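Local atomic coordinates of flagellar hook associated protein type 3 FlgL (Legionella pneumophila subsp. pneumophila, PDB entry 5YTI), a protein that probably serves as a structural component of the bacterial flagellum, as a hook-associated protein of the flagellin family. Residues Tyr134-Val146 against Gln153-Gln165. Residues are numbered along the deposited sequence; the frame is centred on the assembly and turned at random.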
ATOM      1  N   TYR A 134       4.006  -2.036 -24.397  1.00104.67           N
ATOM      2  CA  TYR A 134       3.759  -1.139 -23.255  1.00 99.35           C
ATOM      3  C   TYR A 134       4.779  -1.301 -22.133  1.00 95.26           C
ATOM      4  O   TYR A 134       5.128  -2.419 -21.805  1.00 98.07           O
ATOM      5  CB  TYR A 134       2.348  -1.358 -22.732  1.00 99.10           C
ATOM      6  CG  TYR A 134       1.296  -0.963 -23.732  1.00102.35           C
ATOM      7  CD1 TYR A 134       0.935   0.377 -23.903  1.00104.16           C
ATOM      8  CD2 TYR A 134       0.664  -1.919 -24.522  1.00104.16           C
ATOM      9  CE1 TYR A 134      -0.031   0.746 -24.831  1.00105.51           C
ATOM     10  CE2 TYR A 134      -0.300  -1.563 -25.456  1.00104.28           C
ATOM     11  CZ  TYR A 134      -0.645  -0.233 -25.608  1.00105.71           C
ATOM     12  OH  TYR A 134      -1.609   0.110 -26.529  1.00107.08           O
HETATM   13  N   MSE A 135       5.255  -0.212 -21.526  1.00 92.67           N
HETATM   14  CA  MSE A 135       6.296  -0.358 -20.488  1.00 89.71           C
HETATM   15  C   MSE A 135       5.776  -0.867 -19.174  1.00 86.87           C
HETATM   16  O   MSE A 135       6.517  -1.517 -18.437  1.00 90.18           O
HETATM   17  CB  MSE A 135       7.212   0.856 -20.259  1.00 90.11           C
HETATM   18  CG  MSE A 135       6.593   2.188 -19.904  1.00 91.83           C
HETATM   19 SE   MSE A 135       7.990   3.457 -19.258  1.00 95.43          SE
HETATM   20  CE  MSE A 135       9.102   3.826 -20.852  1.00 94.31           C
ATOM     21  N   PHE A 136       4.512  -0.622 -18.859  1.00 84.13           N
ATOM     22  CA  PHE A 136       4.029  -0.945 -17.520  1.00 82.88           C
ATOM     23  C   PHE A 136       3.000  -2.065 -17.508  1.00 83.05           C
ATOM     24  O   PHE A 136       2.179  -2.171 -16.614  1.00 78.06           O
ATOM     25  CB  PHE A 136       3.431   0.297 -16.870  1.00 82.13           C
ATOM     26  CG  PHE A 136       4.419   1.393 -16.622  1.00 81.51           C
ATOM     27  CD1 PHE A 136       5.556   1.163 -15.872  1.00 80.73           C
ATOM     28  CD2 PHE A 136       4.193   2.666 -17.105  1.00 82.41           C
ATOM     29  CE1 PHE A 136       6.472   2.176 -15.627  1.00 80.32           C
ATOM     30  CE2 PHE A 136       5.102   3.682 -16.857  1.00 81.83           C
ATOM     31  CZ  PHE A 136       6.244   3.436 -16.117  1.00 79.84           C
ATOM     32  N   SER A 137       3.056  -2.922 -18.501  1.00 86.14           N
ATOM     33  CA  SER A 137       2.061  -3.965 -18.610  1.00 88.23           C
ATOM     34  C   SER A 137       2.548  -5.317 -18.105  1.00 88.04           C
ATOM     35  O   SER A 137       1.747  -6.239 -17.951  1.00 89.04           O
ATOM     36  CB  SER A 137       1.651  -4.101 -20.062  1.00 88.75           C
ATOM     37  OG  SER A 137       2.811  -4.182 -20.856  1.00 90.78           O
ATOM     38  N   GLY A 138       3.846  -5.447 -17.842  1.00 87.94           N
ATOM     39  CA  GLY A 138       4.404  -6.727 -17.392  1.00 86.04           C
ATOM     40  C   GLY A 138       4.676  -7.632 -18.563  1.00 85.61           C
ATOM     41  O   GLY A 138       4.962  -7.163 -19.634  1.00 82.97           O
ATOM     42  N   SER A 139       4.580  -8.936 -18.385  1.00 89.91           N
ATOM     43  CA  SER A 139       4.871  -9.838 -19.504  1.00 92.24           C
ATOM     44  C   SER A 139       3.908  -9.650 -20.677  1.00 94.13           C
ATOM     45  O   SER A 139       4.230 -10.059 -21.781  1.00 99.03           O
ATOM     46  CB  SER A 139       4.777 -11.290 -19.084  1.00 91.42           C
ATOM     47  OG  SER A 139       3.458 -11.738 -19.320  1.00 90.05           O
ATOM     48  N   LYS A 140       2.725  -9.082 -20.439  1.00 94.19           N
ATOM     49  CA  LYS A 140       1.713  -8.905 -21.498  1.00 94.46           C
ATOM     50  C   LYS A 140       2.000  -7.715 -22.396  1.00 94.49           C
ATOM     51  O   LYS A 140       1.252  -6.750 -22.418  1.00 96.30           O
ATOM     52  CB  LYS A 140       0.314  -8.787 -20.884  1.00 96.47           C
ATOM     53  CG  LYS A 140      -0.438 -10.115 -20.844  1.00100.59           C
ATOM     54  CD  LYS A 140      -0.963 -10.464 -19.457  1.00102.51           C
ATOM     55  CE  LYS A 140      -2.094  -9.554 -19.001  1.00103.41           C
ATOM     56  NZ  LYS A 140      -3.444 -10.110 -19.277  1.00104.51           N
ATOM     57  N   SER A 141       3.070  -7.822 -23.171  1.00 96.40           N
ATOM     58  CA  SER A 141       3.662  -6.696 -23.911  1.00 99.73           C
ATOM     59  C   SER A 141       2.751  -5.823 -24.830  1.00100.73           C
ATOM     60  O   SER A 141       3.083  -4.653 -25.099  1.00 95.50           O
ATOM     61  CB  SER A 141       4.822  -7.229 -24.758  1.00100.34           C
ATOM     62  OG  SER A 141       5.496  -8.251 -24.062  1.00102.74           O
ATOM     63  N   LEU A 142       1.648  -6.380 -25.337  1.00100.56           N
ATOM     64  CA  LEU A 142       0.829  -5.658 -26.321  1.00 98.97           C
ATOM     65  C   LEU A 142      -0.588  -5.373 -25.800  1.00 99.41           C
ATOM     66  O   LEU A 142      -1.427  -4.865 -26.562  1.00 96.86           O
ATOM     67  CB  LEU A 142       0.811  -6.413 -27.662  1.00 98.76           C
ATOM     68  CG  LEU A 142       2.241  -6.708 -28.178  1.00100.50           C
ATOM     69  CD1 LEU A 142       2.320  -7.961 -29.046  1.00100.62           C
ATOM     70  CD2 LEU A 142       2.863  -5.497 -28.891  1.00100.52           C
ATOM     71  N   THR A 143      -0.839  -5.672 -24.509  1.00 93.96           N
ATOM     72  CA  THR A 143      -2.084  -5.255 -23.828  1.00 92.78           C
ATOM     73  C   THR A 143      -1.927  -3.884 -23.147  1.00 90.82           C
ATOM     74  O   THR A 143      -0.996  -3.684 -22.400  1.00 93.02           O
ATOM     75  CB  THR A 143      -2.512  -6.288 -22.777  1.00 92.46           C
ATOM     76  OG1 THR A 143      -2.541  -7.575 -23.388  1.00 95.38           O
ATOM     77  CG2 THR A 143      -3.880  -5.989 -22.217  1.00 91.76           C
ATOM     78  N   GLN A 144      -2.835  -2.946 -23.421  1.00 88.85           N
ATOM     79  CA  GLN A 144      -2.778  -1.611 -22.845  1.00 86.77           C
ATOM     80  C   GLN A 144      -2.972  -1.795 -21.348  1.00 86.90           C
ATOM     81  O   GLN A 144      -3.887  -2.506 -20.912  1.00 87.94           O
ATOM     82  CB  GLN A 144      -3.886  -0.720 -23.444  1.00 88.46           C
ATOM     83  CG  GLN A 144      -3.642   0.790 -23.374  1.00 90.02           C
ATOM     84  CD  GLN A 144      -4.881   1.637 -23.665  1.00 89.42           C
ATOM     85  OE1 GLN A 144      -5.862   1.587 -22.939  1.00 90.48           O
ATOM     86  NE2 GLN A 144      -4.821   2.438 -24.713  1.00 91.12           N
ATOM     87  N   PRO A 145      -2.080  -1.219 -20.542  1.00 86.13           N
ATOM     88  CA  PRO A 145      -2.144  -1.594 -19.125  1.00 86.36           C
ATOM     89  C   PRO A 145      -3.339  -1.053 -18.349  1.00 86.90           C
ATOM     90  O   PRO A 145      -3.936  -1.796 -17.583  1.00 86.07           O
ATOM     91  CB  PRO A 145      -0.820  -1.063 -18.547  1.00 85.56           C
ATOM     92  CG  PRO A 145      -0.245  -0.169 -19.585  1.00 86.05           C
ATOM     93  CD  PRO A 145      -0.777  -0.647 -20.904  1.00 86.10           C
ATOM     94  N   VAL A 146      -3.667   0.230 -18.534  1.00 89.52           N
ATOM     95  CA  VAL A 146      -4.727   0.884 -17.772  1.00 87.66           C
ATOM     96  C   VAL A 146      -5.830   1.433 -18.660  1.00 88.56           C
ATOM     97  O   VAL A 146      -5.565   2.249 -19.569  1.00 84.30           O
ATOM     98  CB  VAL A 146      -4.175   2.043 -16.948  1.00 90.55           C
ATOM     99  CG1 VAL A 146      -5.212   2.507 -15.933  1.00 92.07           C
ATOM    100  CG2 VAL A 146      -2.914   1.612 -16.215  1.00 92.26           C
ATOM    101  N   GLN A 153     -14.968   2.388 -12.829  1.00112.51           N
ATOM    102  CA  GLN A 153     -13.655   2.347 -12.177  1.00108.95           C
ATOM    103  C   GLN A 153     -12.521   2.035 -13.201  1.00102.12           C
ATOM    104  O   GLN A 153     -12.762   1.386 -14.221  1.00 97.97           O
ATOM    105  CB  GLN A 153     -13.683   1.348 -10.992  1.00108.90           C
ATOM    106  CG  GLN A 153     -14.213   1.936  -9.680  1.00111.84           C
ATOM    107  CD  GLN A 153     -13.238   2.912  -8.978  1.00115.95           C
ATOM    108  OE1 GLN A 153     -12.629   3.780  -9.616  1.00123.01           O
ATOM    109  NE2 GLN A 153     -13.099   2.773  -7.654  1.00111.94           N
ATOM    110  N   TYR A 154     -11.311   2.545 -12.936  1.00 97.87           N
ATOM    111  CA  TYR A 154     -10.090   2.198 -13.708  1.00 93.58           C
ATOM    112  C   TYR A 154      -9.491   0.873 -13.291  1.00 90.35           C
ATOM    113  O   TYR A 154      -9.224   0.692 -12.113  1.00 90.47           O
ATOM    114  CB  TYR A 154      -8.988   3.230 -13.475  1.00 93.24           C
ATOM    115  CG  TYR A 154      -9.256   4.545 -14.116  1.00 92.04           C
ATOM    116  CD1 TYR A 154     -10.022   5.499 -13.481  1.00 93.38           C
ATOM    117  CD2 TYR A 154      -8.760   4.828 -15.368  1.00 92.91           C
ATOM    118  CE1 TYR A 154     -10.277   6.710 -14.077  1.00 92.60           C
ATOM    119  CE2 TYR A 154      -9.019   6.031 -15.974  1.00 93.29           C
ATOM    120  CZ  TYR A 154      -9.776   6.965 -15.313  1.00 94.46           C
ATOM    121  OH  TYR A 154     -10.046   8.170 -15.908  1.00100.91           O
ATOM    122  N   VAL A 155      -9.231  -0.021 -14.246  1.00 89.77           N
ATOM    123  CA  VAL A 155      -8.641  -1.347 -13.950  1.00 88.79           C
ATOM    124  C   VAL A 155      -7.295  -1.519 -14.646  1.00 89.66           C
ATOM    125  O   VAL A 155      -6.935  -0.750 -15.534  1.00 89.83           O
ATOM    126  CB  VAL A 155      -9.549  -2.546 -14.372  1.00 88.32           C
ATOM    127  CG1 VAL A 155     -10.925  -2.440 -13.734  1.00 89.46           C
ATOM    128  CG2 VAL A 155      -9.667  -2.668 -15.892  1.00 87.75           C
ATOM    129  N   TYR A 156      -6.578  -2.567 -14.248  1.00 91.10           N
ATOM    130  CA  TYR A 156      -5.261  -2.890 -14.791  1.00 88.21           C
ATOM    131  C   TYR A 156      -5.318  -4.242 -15.522  1.00 88.13           C
ATOM    132  O   TYR A 156      -5.723  -5.278 -14.960  1.00 89.71           O
ATOM    133  CB  TYR A 156      -4.228  -2.903 -13.652  1.00 86.36           C
ATOM    134  CG  TYR A 156      -2.859  -3.327 -14.079  1.00 84.13           C
ATOM    135  CD1 TYR A 156      -2.084  -2.515 -14.887  1.00 84.62           C
ATOM    136  CD2 TYR A 156      -2.338  -4.535 -13.678  1.00 84.65           C
ATOM    137  CE1 TYR A 156      -0.827  -2.909 -15.290  1.00 85.21           C
ATOM    138  CE2 TYR A 156      -1.075  -4.945 -14.075  1.00 84.53           C
ATOM    139  CZ  TYR A 156      -0.327  -4.127 -14.880  1.00 84.21           C
ATOM    140  OH  TYR A 156       0.912  -4.529 -15.285  1.00 84.55           O
ATOM    141  N   ASN A 157      -4.924  -4.208 -16.787  1.00 86.50           N
ATOM    142  CA  ASN A 157      -5.094  -5.345 -17.687  1.00 87.51           C
ATOM    143  C   ASN A 157      -3.761  -6.033 -17.961  1.00 86.56           C
ATOM    144  O   ASN A 157      -3.676  -6.954 -18.775  1.00 85.42           O
ATOM    145  CB  ASN A 157      -5.748  -4.902 -19.015  1.00 85.76           C
ATOM    146  CG  ASN A 157      -6.991  -4.071 -18.795  1.00 85.36           C
ATOM    147  OD1 ASN A 157      -7.041  -2.925 -19.230  1.00 85.34           O
ATOM    148  ND2 ASN A 157      -7.989  -4.625 -18.085  1.00 83.10           N
ATOM    149  N   GLY A 158      -2.720  -5.583 -17.285  1.00 84.91           N
ATOM    150  CA  GLY A 158      -1.445  -6.264 -17.377  1.00 86.90           C
ATOM    151  C   GLY A 158      -1.372  -7.393 -16.366  1.00 87.96           C
ATOM    152  O   GLY A 158      -2.419  -7.894 -15.900  1.00 85.37           O
ATOM    153  N   ASP A 159      -0.124  -7.795 -16.062  1.00 90.27           N
ATOM    154  CA  ASP A 159       0.211  -8.731 -14.954  1.00 89.37           C
ATOM    155  C   ASP A 159       1.342  -8.155 -14.090  1.00 87.09           C
ATOM    156  O   ASP A 159       1.864  -7.042 -14.362  1.00 81.78           O
ATOM    157  CB  ASP A 159       0.564 -10.154 -15.463  1.00 89.84           C
ATOM    158  CG  ASP A 159       1.898 -10.225 -16.222  1.00 91.06           C
ATOM    159  OD1 ASP A 159       2.796  -9.427 -15.922  1.00 94.54           O
ATOM    160  OD2 ASP A 159       2.066 -11.096 -17.111  1.00 89.66           O
ATOM    161  N   SER A 160       1.716  -8.899 -13.050  1.00 83.92           N
ATOM    162  CA  SER A 160       2.827  -8.467 -12.204  1.00 81.36           C
ATOM    163  C   SER A 160       4.193  -9.076 -12.551  1.00 79.87           C
ATOM    164  O   SER A 160       4.955  -9.268 -11.645  1.00 81.27           O
ATOM    165  CB  SER A 160       2.510  -8.781 -10.736  1.00 79.49           C
ATOM    166  OG  SER A 160       1.262  -8.251 -10.330  1.00 77.94           O
ATOM    167  N   THR A 161       4.525  -9.353 -13.814  1.00 78.64           N
ATOM    168  CA  THR A 161       5.728 -10.133 -14.130  1.00 81.67           C
ATOM    169  C   THR A 161       6.891  -9.351 -14.727  1.00 83.76           C
ATOM    170  O   THR A 161       6.812  -8.803 -15.824  1.00 87.11           O
ATOM    171  CB  THR A 161       5.385 -11.331 -15.038  1.00 83.93           C
ATOM    172  OG1 THR A 161       4.562 -12.229 -14.300  1.00 89.20           O
ATOM    173  CG2 THR A 161       6.629 -12.097 -15.502  1.00 83.21           C
ATOM    174  N   GLN A 162       8.003  -9.360 -14.000  1.00 87.48           N
ATOM    175  CA  GLN A 162       9.225  -8.640 -14.394  1.00 87.91           C
ATOM    176  C   GLN A 162      10.171  -9.514 -15.231  1.00 89.24           C
ATOM    177  O   GLN A 162      10.434 -10.670 -14.909  1.00 88.36           O
ATOM    178  CB  GLN A 162       9.974  -8.118 -13.145  1.00 84.02           C
ATOM    179  CG  GLN A 162       9.243  -7.031 -12.364  1.00 82.59           C
ATOM    180  CD  GLN A 162      10.015  -6.480 -11.155  1.00 81.12           C
ATOM    181  OE1 GLN A 162      10.237  -7.196 -10.159  1.00 81.50           O
ATOM    182  NE2 GLN A 162      10.402  -5.193 -11.224  1.00 76.69           N
ATOM    183  N   ARG A 163      10.691  -8.935 -16.298  1.00 94.01           N
ATOM    184  CA  ARG A 163      11.768  -9.561 -17.046  1.00 98.58           C
ATOM    185  C   ARG A 163      13.090  -9.278 -16.362  1.00 95.27           C
ATOM    186  O   ARG A 163      13.509  -8.122 -16.260  1.00 91.38           O
ATOM    187  CB  ARG A 163      11.816  -9.047 -18.485  1.00105.27           C
ATOM    188  CG  ARG A 163      10.961  -9.860 -19.452  1.00113.11           C
ATOM    189  CD  ARG A 163      11.249  -9.507 -20.916  1.00119.39           C
ATOM    190  NE  ARG A 163      11.567  -8.081 -21.106  1.00122.99           N
ATOM    191  CZ  ARG A 163      10.741  -7.054 -20.850  1.00122.46           C
ATOM    192  NH1 ARG A 163      11.153  -5.802 -21.069  1.00121.14           N
ATOM    193  NH2 ARG A 163       9.514  -7.257 -20.372  1.00119.23           N
ATOM    194  N   PHE A 164      13.705 -10.347 -15.862  1.00 95.07           N
ATOM    195  CA  PHE A 164      15.051 -10.310 -15.312  1.00 96.04           C
ATOM    196  C   PHE A 164      16.051 -10.641 -16.441  1.00 96.29           C
ATOM    197  O   PHE A 164      15.760 -11.422 -17.326  1.00100.63           O
ATOM    198  CB  PHE A 164      15.176 -11.296 -14.152  1.00 94.77           C
ATOM    199  CG  PHE A 164      14.361 -10.924 -12.932  1.00 95.69           C
ATOM    200  CD1 PHE A 164      14.786  -9.920 -12.070  1.00 94.16           C
ATOM    201  CD2 PHE A 164      13.194 -11.612 -12.618  1.00 97.51           C
ATOM    202  CE1 PHE A 164      14.057  -9.587 -10.943  1.00 91.36           C
ATOM    203  CE2 PHE A 164      12.461 -11.288 -11.495  1.00 95.79           C
ATOM    204  CZ  PHE A 164      12.895 -10.268 -10.659  1.00 93.28           C
ATOM    205  N   GLN A 165      17.221 -10.022 -16.435  1.00 94.53           N
ATOM    206  CA  GLN A 165      18.162 -10.195 -17.523  1.00 92.19           C
ATOM    207  C   GLN A 165      19.575 -10.401 -17.030  1.00 93.05           C
ATOM    208  O   GLN A 165      20.066  -9.629 -16.184  1.00 91.51           O
ATOM    209  CB  GLN A 165      18.134  -8.986 -18.416  1.00 91.29           C
ATOM    210  CG  GLN A 165      16.891  -8.946 -19.252  1.00 92.39           C
ATOM    211  CD  GLN A 165      17.220  -8.680 -20.685  1.00 94.14           C
ATOM    212  OE1 GLN A 165      17.173  -9.600 -21.493  1.00 94.27           O
ATOM    213  NE2 GLN A 165      17.608  -7.428 -21.009  1.00 94.74           N
TER
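V146 and Y156 meet as an antiparallel, non-hydrogen-bonded pair where 134-146 runs into the small two-stranded hairpin; the backbone bond from N157 N to P145 O (2.7 Å) flanks this pair, and a separate one, D159 N to S137 O (3.1 Å), lies farther back in 134-146. How one carboxylate can organise a loop is well illustrated by D159. D159 OD2 takes the hydroxyl OG of S139 through the syn lone pair at 2.7 Å. D159 OD1 accepts S139 N at 3.1 Å and, from the opposite face of the carboxylate plane, T161 N at 2.7 Å, the latter closing an Asx turn. The ring of Y156, its CG anti to the backbone N (chi1 176°), is thereby extended along 134-146: Y156 CE1 packs on P145 CB at 3.7 Å, while F136 O lies at the ring edge, 3.0 Å from Y156 OH. K140 lays CE against the backbone O of N157, whose side-chain OD1 is instead bonded to S147 OG. From the hairpin, V146 packs against L122 and A125 of helix 104-125. Three donors on two oxygens probably favour an ionised D159 and limit rotation of its carboxylate, tying both segments to one acidic group.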